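Local coordinates for uncharacterized NTF2-like protein (PDB 3F40) that is of unknown function but adopts an NTF2-like, SnoaL-type fold and forms a two-chain assembly through its curved beta sheet, at residues G70-L75 with L91-K96; I86-L91 with V104-R109. All coordinates share one frame; numbering follows the deposited sequence.

Interaction 1. Residues G70-L75 with L91-K96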
ATOM      1  N   GLY A  70      -3.301  14.871   0.945  0.50 16.46           N
ATOM      2  CA  GLY A  70      -4.111  15.462  -0.116  0.50 15.94           C
ATOM      3  C   GLY A  70      -5.440  14.706  -0.282  0.50 14.53           C
ATOM      4  O   GLY A  70      -6.126  14.452   0.686  0.50 15.47           O
ATOM      5  N   ASN A  71      -5.798  14.300  -1.491  0.50 12.80           N
ATOM      6  CA  ASN A  71      -7.125  13.672  -1.679  0.50 11.75           C
ATOM      7  C   ASN A  71      -7.107  12.144  -1.613  0.50 11.85           C
ATOM      8  O   ASN A  71      -7.996  11.460  -2.127  0.50 12.37           O
ATOM      9  CB  ASN A  71      -7.728  14.144  -2.971  0.50 12.30           C
ATOM     10  CG  ASN A  71      -8.067  15.629  -2.912  0.50 14.38           C
ATOM     11  OD1 ASN A  71      -8.431  16.152  -1.848  0.50 19.16           O
ATOM     12  ND2 ASN A  71      -7.884  16.321  -4.024  0.50 18.97           N
ATOM     13  N   ASP A  72      -6.079  11.625  -0.963  1.00 11.72           N
ATOM     14  CA  ASP A  72      -5.872  10.185  -0.874  1.00 10.64           C
ATOM     15  C   ASP A  72      -5.722   9.723   0.557  1.00  9.56           C
ATOM     16  O   ASP A  72      -5.104  10.360   1.386  1.00 10.61           O
ATOM     17  CB  ASP A  72      -4.630   9.735  -1.632  1.00 11.70           C
ATOM     18  CG  ASP A  72      -4.696  10.113  -3.100  1.00 13.61           C
ATOM     19  OD1 ASP A  72      -5.597   9.604  -3.770  1.00 17.75           O
ATOM     20  OD2 ASP A  72      -3.855  10.895  -3.580  1.00 18.20           O
ATOM     21  N   VAL A  73      -6.282   8.545   0.791  1.00  9.13           N
ATOM     22  CA  VAL A  73      -6.154   7.792   2.026  1.00  9.12           C
ATOM     23  C   VAL A  73      -5.613   6.418   1.700  1.00  8.44           C
ATOM     24  O   VAL A  73      -6.073   5.770   0.771  1.00  9.90           O
ATOM     25  CB  VAL A  73      -7.519   7.691   2.789  1.00  9.87           C
ATOM     26  CG1 VAL A  73      -7.435   6.679   3.952  1.00 11.39           C
ATOM     27  CG2 VAL A  73      -7.947   9.071   3.258  1.00 11.59           C
ATOM     28  N   CYS A  74      -4.601   5.983   2.437  0.50  8.30           N
ATOM     29  CA  CYS A  74      -4.086   4.627   2.270  0.50  8.02           C
ATOM     30  C   CYS A  74      -4.196   3.835   3.560  0.50  8.36           C
ATOM     31  O   CYS A  74      -3.672   4.230   4.598  0.50  8.90           O
ATOM     32  CB  CYS A  74      -2.635   4.642   1.770  0.50  8.97           C
ATOM     33  SG  CYS A  74      -2.129   3.049   1.060  0.50 10.71           S
ATOM     34  N   LEU A  75      -4.860   2.691   3.458  1.00  8.49           N
ATOM     35  CA  LEU A  75      -5.040   1.787   4.579  1.00  8.95           C
ATOM     36  C   LEU A  75      -4.138   0.582   4.438  1.00  8.78           C
ATOM     37  O   LEU A  75      -4.012   0.011   3.362  1.00 10.82           O
ATOM     38  CB  LEU A  75      -6.485   1.271   4.678  1.00  9.16           C
ATOM     39  CG  LEU A  75      -7.582   2.340   4.805  1.00  9.71           C
ATOM     40  CD1 LEU A  75      -8.981   1.673   4.936  1.00 11.71           C
ATOM     41  CD2 LEU A  75      -7.346   3.284   5.940  1.00 11.83           C
ATOM     42  N   LEU A  91      -5.609   1.963  -1.456  1.00  7.51           N
ATOM     43  CA  LEU A  91      -5.462   3.376  -1.775  1.00  8.09           C
ATOM     44  C   LEU A  91      -6.807   3.919  -2.260  1.00  7.87           C
ATOM     45  O   LEU A  91      -7.317   3.525  -3.308  1.00  7.83           O
ATOM     46  CB  LEU A  91      -4.411   3.542  -2.858  1.00  8.25           C
ATOM     47  CG  LEU A  91      -4.184   4.941  -3.385  1.00  9.73           C
ATOM     48  CD1 LEU A  91      -3.608   5.866  -2.315  1.00 11.05           C
ATOM     49  CD2 LEU A  91      -3.262   4.869  -4.615  1.00 12.38           C
ATOM     50  N   TYR A  92      -7.400   4.788  -1.445  1.00  7.66           N
ATOM     51  CA  TYR A  92      -8.699   5.387  -1.690  1.00  8.41           C
ATOM     52  C   TYR A  92      -8.516   6.842  -2.108  1.00  9.32           C
ATOM     53  O   TYR A  92      -7.827   7.606  -1.405  1.00 10.91           O
ATOM     54  CB  TYR A  92      -9.565   5.327  -0.409  1.00  8.84           C
ATOM     55  CG  TYR A  92      -9.840   3.949   0.094  1.00  8.98           C
ATOM     56  CD1 TYR A  92      -8.891   3.241   0.807  1.00  9.48           C
ATOM     57  CD2 TYR A  92     -11.051   3.353  -0.115  1.00  9.40           C
ATOM     58  CE1 TYR A  92      -9.127   1.938   1.214  1.00 10.26           C
ATOM     59  CE2 TYR A  92     -11.291   2.037   0.287  1.00 10.40           C
ATOM     60  CZ  TYR A  92     -10.314   1.329   0.936  1.00 10.70           C
ATOM     61  OH  TYR A  92     -10.522   0.027   1.319  1.00 12.62           O
ATOM     62  N   HIS A  93      -9.163   7.219  -3.210  1.00  8.63           N
ATOM     63  CA  HIS A  93      -9.152   8.614  -3.652  1.00  9.22           C
ATOM     64  C   HIS A  93     -10.539   9.208  -3.394  1.00  9.58           C
ATOM     65  O   HIS A  93     -11.544   8.548  -3.670  1.00 10.11           O
ATOM     66  CB  HIS A  93      -8.823   8.713  -5.142  1.00 10.61           C
ATOM     67  CG  HIS A  93      -8.599  10.109  -5.611  1.00 12.06           C
ATOM     68  ND1 HIS A  93      -7.429  10.787  -5.363  1.00 13.70           N
ATOM     69  CD2 HIS A  93      -9.392  10.947  -6.326  1.00 13.58           C
ATOM     70  CE1 HIS A  93      -7.514  11.995  -5.902  1.00 15.67           C
ATOM     71  NE2 HIS A  93      -8.707  12.126  -6.457  1.00 15.10           N
ATOM     72  N   LEU A  94     -10.551  10.423  -2.888  1.00 10.55           N
ATOM     73  CA  LEU A  94     -11.808  11.123  -2.555  1.00 11.57           C
ATOM     74  C   LEU A  94     -11.866  12.451  -3.239  1.00 12.45           C
ATOM     75  O   LEU A  94     -10.872  13.201  -3.333  1.00 13.77           O
ATOM     76  CB  LEU A  94     -11.907  11.323  -1.047  1.00 13.74           C
ATOM     77  CG  LEU A  94     -11.928   9.967  -0.284  1.00 16.16           C
ATOM     78  CD1 LEU A  94     -10.547   9.626   0.241  1.00 17.01           C
ATOM     79  CD2 LEU A  94     -12.961   9.932   0.854  1.00 18.35           C
ATOM     80  N   GLU A  95     -13.064  12.742  -3.705  1.00 12.27           N
ATOM     81  CA  GLU A  95     -13.354  14.028  -4.309  1.00 13.69           C
ATOM     82  C   GLU A  95     -14.782  14.333  -4.010  1.00 12.87           C
ATOM     83  O   GLU A  95     -15.648  13.482  -4.067  1.00 12.79           O
ATOM     84  CB  GLU A  95     -13.176  14.021  -5.814  1.00 14.79           C
ATOM     85  CG  GLU A  95     -11.740  13.803  -6.189  1.00 19.20           C
ATOM     86  CD  GLU A  95     -11.404  14.036  -7.631  1.00 24.41           C
ATOM     87  OE1 GLU A  95     -12.297  14.373  -8.437  1.00 29.35           O
ATOM     88  OE2 GLU A  95     -10.204  13.918  -7.952  1.00 29.19           O
ATOM     89  N   LYS A  96     -15.056  15.594  -3.759  1.00 13.06           N
ATOM     90  CA  LYS A  96     -16.442  16.066  -3.594  1.00 12.84           C
ATOM     91  C   LYS A  96     -17.236  15.271  -2.566  1.00 13.02           C
ATOM     92  O   LYS A  96     -18.430  15.059  -2.697  1.00 13.52           O
ATOM     93  CB  LYS A  96     -17.162  16.082  -4.941  1.00 13.86           C
ATOM     94  CG  LYS A  96     -16.513  16.960  -5.951  1.00 15.83           C
ATOM     95  CD  LYS A  96     -17.275  16.956  -7.266  1.00 20.62           C
ATOM     96  CE  LYS A  96     -16.681  17.906  -8.268  1.00 23.97           C
ATOM     97  NZ  LYS A  96     -15.290  17.532  -8.652  1.00 25.66           N
TER
HETATM   98  O   HOH W   1     -11.268  15.153  -1.262  1.00 23.71           O
HETATM   99  O   HOH W   2      -7.359  15.125  -6.846  1.00 37.90           O

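Interaction 2. Residues I86-L91 with V104-R109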
ATOM      1  N   ILE A  86      -5.499 -12.065   3.966  1.00 14.96           N
ATOM      2  CA  ILE A  86      -4.505 -11.492   3.088  1.00 15.23           C
ATOM      3  C   ILE A  86      -4.137 -10.114   3.567  1.00 13.82           C
ATOM      4  O   ILE A  86      -5.017  -9.303   3.826  1.00 13.75           O
ATOM      5  CB  ILE A  86      -5.101 -11.352   1.680  1.00 16.77           C
ATOM      6  CG1 ILE A  86      -5.535 -12.729   1.163  1.00 20.10           C
ATOM      7  CG2 ILE A  86      -4.137 -10.601   0.727  1.00 19.80           C
ATOM      8  CD1 ILE A  86      -4.456 -13.522   0.527  1.00 22.43           C
ATOM      9  N   ALA A  87      -2.832  -9.860   3.688  1.00 12.63           N
ATOM     10  CA  ALA A  87      -2.344  -8.533   4.032  1.00 11.49           C
ATOM     11  C   ALA A  87      -2.311  -7.694   2.772  1.00 10.31           C
ATOM     12  O   ALA A  87      -1.684  -8.055   1.782  1.00 11.13           O
ATOM     13  CB  ALA A  87      -0.948  -8.575   4.674  1.00 12.73           C
ATOM     14  N   ALA A  88      -2.940  -6.530   2.855  1.00  9.23           N
ATOM     15  CA  ALA A  88      -3.088  -5.641   1.706  1.00  8.94           C
ATOM     16  C   ALA A  88      -2.871  -4.185   2.082  1.00  8.02           C
ATOM     17  O   ALA A  88      -2.883  -3.801   3.251  1.00  8.92           O
ATOM     18  CB  ALA A  88      -4.518  -5.777   1.115  1.00  8.84           C
ATOM     19  N   SER A  89      -2.690  -3.391   1.041  1.00  8.06           N
ATOM     20  CA  SER A  89      -2.678  -1.944   1.126  1.00  8.44           C
ATOM     21  C   SER A  89      -3.769  -1.419   0.194  1.00  8.41           C
ATOM     22  O   SER A  89      -3.795  -1.792  -0.950  1.00 10.03           O
ATOM     23  CB  SER A  89      -1.308  -1.403   0.708  1.00  9.37           C
ATOM     24  OG  SER A  89      -1.297   0.005   0.750  1.00 10.07           O
ATOM     25  N   GLY A  90      -4.636  -0.554   0.691  1.00  7.70           N
ATOM     26  CA  GLY A  90      -5.744  -0.020  -0.094  1.00  7.63           C
ATOM     27  C   GLY A  90      -5.610   1.479  -0.214  1.00  8.10           C
ATOM     28  O   GLY A  90      -5.516   2.195   0.783  1.00  9.57           O
ATOM     29  N   LEU A  91      -5.609   1.963  -1.456  1.00  7.51           N
ATOM     30  CA  LEU A  91      -5.462   3.376  -1.775  1.00  8.09           C
ATOM     31  C   LEU A  91      -6.807   3.919  -2.260  1.00  7.87           C
ATOM     32  O   LEU A  91      -7.317   3.525  -3.308  1.00  7.83           O
ATOM     33  CB  LEU A  91      -4.411   3.542  -2.858  1.00  8.25           C
ATOM     34  CG  LEU A  91      -4.184   4.941  -3.385  1.00  9.73           C
ATOM     35  CD1 LEU A  91      -3.608   5.866  -2.315  1.00 11.05           C
ATOM     36  CD2 LEU A  91      -3.262   4.869  -4.615  1.00 12.38           C
ATOM     37  N   VAL A 104      -6.324  -1.581  -4.753  1.00  7.46           N
ATOM     38  CA  VAL A 104      -5.867  -2.440  -3.653  1.00  8.24           C
ATOM     39  C   VAL A 104      -4.706  -3.306  -4.135  1.00  8.32           C
ATOM     40  O   VAL A 104      -4.698  -3.804  -5.249  1.00  9.14           O
ATOM     41  CB  VAL A 104      -7.057  -3.256  -3.030  1.00  9.60           C
ATOM     42  CG1 VAL A 104      -7.621  -4.258  -3.982  1.00 11.59           C
ATOM     43  CG2 VAL A 104      -6.630  -3.894  -1.723  1.00 11.71           C
ATOM     44  N   TYR A 105      -3.729  -3.424  -3.261  1.00  7.86           N
ATOM     45  CA  TYR A 105      -2.447  -4.071  -3.541  1.00  8.18           C
ATOM     46  C   TYR A 105      -2.247  -5.266  -2.631  1.00  8.02           C
ATOM     47  O   TYR A 105      -2.219  -5.106  -1.426  1.00  9.19           O
ATOM     48  CB  TYR A 105      -1.283  -3.105  -3.318  1.00  9.40           C
ATOM     49  CG  TYR A 105      -1.305  -1.844  -4.110  1.00 10.29           C
ATOM     50  CD1 TYR A 105      -2.057  -0.765  -3.700  1.00 10.73           C
ATOM     51  CD2 TYR A 105      -0.538  -1.716  -5.251  1.00 12.79           C
ATOM     52  CE1 TYR A 105      -2.055   0.412  -4.426  1.00 12.15           C
ATOM     53  CE2 TYR A 105      -0.510  -0.555  -5.958  1.00 15.30           C
ATOM     54  CZ  TYR A 105      -1.296   0.515  -5.550  1.00 15.09           C
ATOM     55  OH  TYR A 105      -1.249   1.704  -6.236  1.00 18.91           O
ATOM     56  N   PHE A 106      -2.049  -6.428  -3.223  1.00  8.70           N
ATOM     57  CA  PHE A 106      -1.749  -7.640  -2.497  1.00  8.83           C
ATOM     58  C   PHE A 106      -1.384  -8.762  -3.440  1.00 10.01           C
ATOM     59  O   PHE A 106      -1.629  -8.671  -4.640  1.00  9.27           O
ATOM     60  CB  PHE A 106      -2.898  -8.090  -1.567  1.00 10.09           C
ATOM     61  CG  PHE A 106      -4.204  -8.441  -2.255  1.00  9.74           C
ATOM     62  CD1 PHE A 106      -5.173  -7.485  -2.418  1.00 11.02           C
ATOM     63  CD2 PHE A 106      -4.488  -9.756  -2.621  1.00 10.45           C
ATOM     64  CE1 PHE A 106      -6.383  -7.794  -2.989  1.00 10.81           C
ATOM     65  CE2 PHE A 106      -5.699 -10.046  -3.216  1.00 12.18           C
ATOM     66  CZ  PHE A 106      -6.641  -9.067  -3.379  1.00 11.89           C
ATOM     67  N   ASP A 107      -0.800  -9.807  -2.867  1.00  9.94           N
ATOM     68  CA  ASP A 107      -0.464 -11.022  -3.613  1.00 10.51           C
ATOM     69  C   ASP A 107      -1.672 -11.968  -3.557  1.00 10.88           C
ATOM     70  O   ASP A 107      -2.008 -12.483  -2.486  1.00 11.99           O
ATOM     71  CB  ASP A 107       0.764 -11.684  -2.996  1.00 12.11           C
ATOM     72  CG  ASP A 107       1.095 -13.029  -3.600  1.00 13.91           C
ATOM     73  OD1 ASP A 107       0.465 -13.443  -4.590  1.00 12.34           O
ATOM     74  OD2 ASP A 107       2.025 -13.667  -3.021  1.00 14.73           O
ATOM     75  N   PRO A 108      -2.390 -12.167  -4.672  1.00 10.85           N
ATOM     76  CA  PRO A 108      -3.598 -12.970  -4.600  1.00 11.41           C
ATOM     77  C   PRO A 108      -3.376 -14.463  -4.735  1.00 11.83           C
ATOM     78  O   PRO A 108      -4.339 -15.229  -4.665  1.00 13.14           O
ATOM     79  CB  PRO A 108      -4.361 -12.492  -5.828  1.00 11.44           C
ATOM     80  CG  PRO A 108      -3.232 -12.281  -6.844  1.00 10.85           C
ATOM     81  CD  PRO A 108      -2.126 -11.664  -6.019  1.00 10.67           C
ATOM     82  N   ARG A 109      -2.133 -14.907  -4.869  1.00 12.03           N
ATOM     83  CA  ARG A 109      -1.896 -16.330  -5.156  1.00 12.75           C
ATOM     84  C   ARG A 109      -2.517 -17.300  -4.129  1.00 13.91           C
ATOM     85  O   ARG A 109      -3.037 -18.349  -4.522  1.00 15.22           O
ATOM     86  CB  ARG A 109      -0.412 -16.615  -5.384  1.00 12.52           C
ATOM     87  CG  ARG A 109       0.134 -16.033  -6.658  1.00 12.10           C
ATOM     88  CD  ARG A 109       1.623 -16.235  -6.784  1.00 12.73           C
ATOM     89  NE  ARG A 109       2.311 -15.540  -5.702  1.00 12.37           N
ATOM     90  CZ  ARG A 109       3.577 -15.741  -5.335  1.00 11.76           C
ATOM     91  NH1 ARG A 109       4.312 -16.631  -5.953  1.00 13.92           N
ATOM     92  NH2 ARG A 109       4.071 -15.064  -4.311  1.00 12.72           N
TER
HETATM   93  O   HOH W   3      -0.229  -9.610   0.005  1.00 13.10           O

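Interaction 1. Residues G70-L75 with L91-K96
H93 and D72 face each other as an antiparallel non-hydrogen-bonded pair, and their side chains close the gap with a His-carboxylate hydrogen bond: H93 ND1 donates to D72 OD1 over 2.7 Å at 166°. The oxygen lies in the imidazole plane but is itself met from above the carboxylate plane, the two planes being 47° apart. With CG anti to the backbone N (chi1 -172°), the imidazole swings toward D72 and N71. Its other nitrogen, H93 NE2, gives a 2.8 Å bond to E95 OE2, so both ring nitrogens act as donors and the rotation of the ring is fixed from both ends. Such a doubly donating ring between two carboxylates is consistent with a protonated imidazolium. Were H93 replaced by an alanine, D72 OD1 and E95 OE2 would probably each lose an imidazole N-H, and a gap would open beside N71 CB. D72 OD2 turns to K65 of the second subunit in a salt bridge.

The backbone supplies a reciprocal pair between V73 and Y92 (V73 N to Y92 O and Y92 N to V73 O, each 2.8 Å), and L94 N extends it to N71 O at 2.9 Å. On the face opposite H93, L75 CD1 meets the Y92 ring at CE1, 3.7 Å away, the two side chains crossing at about a right angle, while V73 CG2 touches L94 CD1 at 4.0 Å. The Y92 hydroxyl is bonded to that of Y77, and helix 8-20 packs over this side through I16 and L11. One face is thus largely apolar under the helix; the other is mixed, polar at H93 and D72, apolar at C74 and L91, with D72, C74 and L91 all packing on F67 of the second subunit.

Interaction 2. Residues I86-L91 with V104-R109
The Y105 ring presents its edge to strand 84-95: S89 O lies in the ring plane, 3.4 Å from Y105 CD1, and L91 CB also sits at the edge. L91 and Y105 run side by side in the same direction, bringing L91 CD2 to 4.1 Å from Y105 OH. The F106 ring has V104 CG2, two residues earlier in the chain, at its edge, in plane. I86 CG2 approaches this ring obliquely, 3.5 Å from F106 CD2, and the two side chains cross at about a right angle. F106 holds CG between its backbone N and carbonyl carbon (chi1 62°), which places CD1 near the A88 methyl; A88 CB in turn touches V104 CG2 at 4.0 Å.

Between the two segments the direct backbone hydrogen bonds are those of S89 and Y105, 3.0 Å from S89 N to Y105 O and 2.8 Å from Y105 N to S89 O, next to the non-hydrogen-bonded pair of G90 and V104. D107 forms an Asx turn, its OD1 accepting from R109 N, and R109 grips the carboxylate side-on with NE and NH2. S89 OG bonds to S89 OG of the second subunit, and I76 of that subunit packs on Y105. Direct peptide bonds at S89 and Y105 thus give way to a water between A87 O and D107 N, with the apolar contacts of I86 and A88 alongside, before the salt-bridged Asx turn.

How the interactions relate
The centres of interaction 1 and interaction 2 lie about 17 Å apart on one sheet, and strand 84-95 serves both. Its later half pairs with strand 72-81 in interaction 1, its earlier half with strand 98-105 in interaction 2, and L91 belongs to each. Along the chain the segments alternate: 70-75, 86-91, 91-96, 104-109. Consecutive hairpins therefore share this middle strand, and the contacts meet directly where L75 N lies 2.8 Å from G90 O, a probable hydrogen bond. Both also touch the second subunit, so residues of this sheet form part of the interface between the two chains.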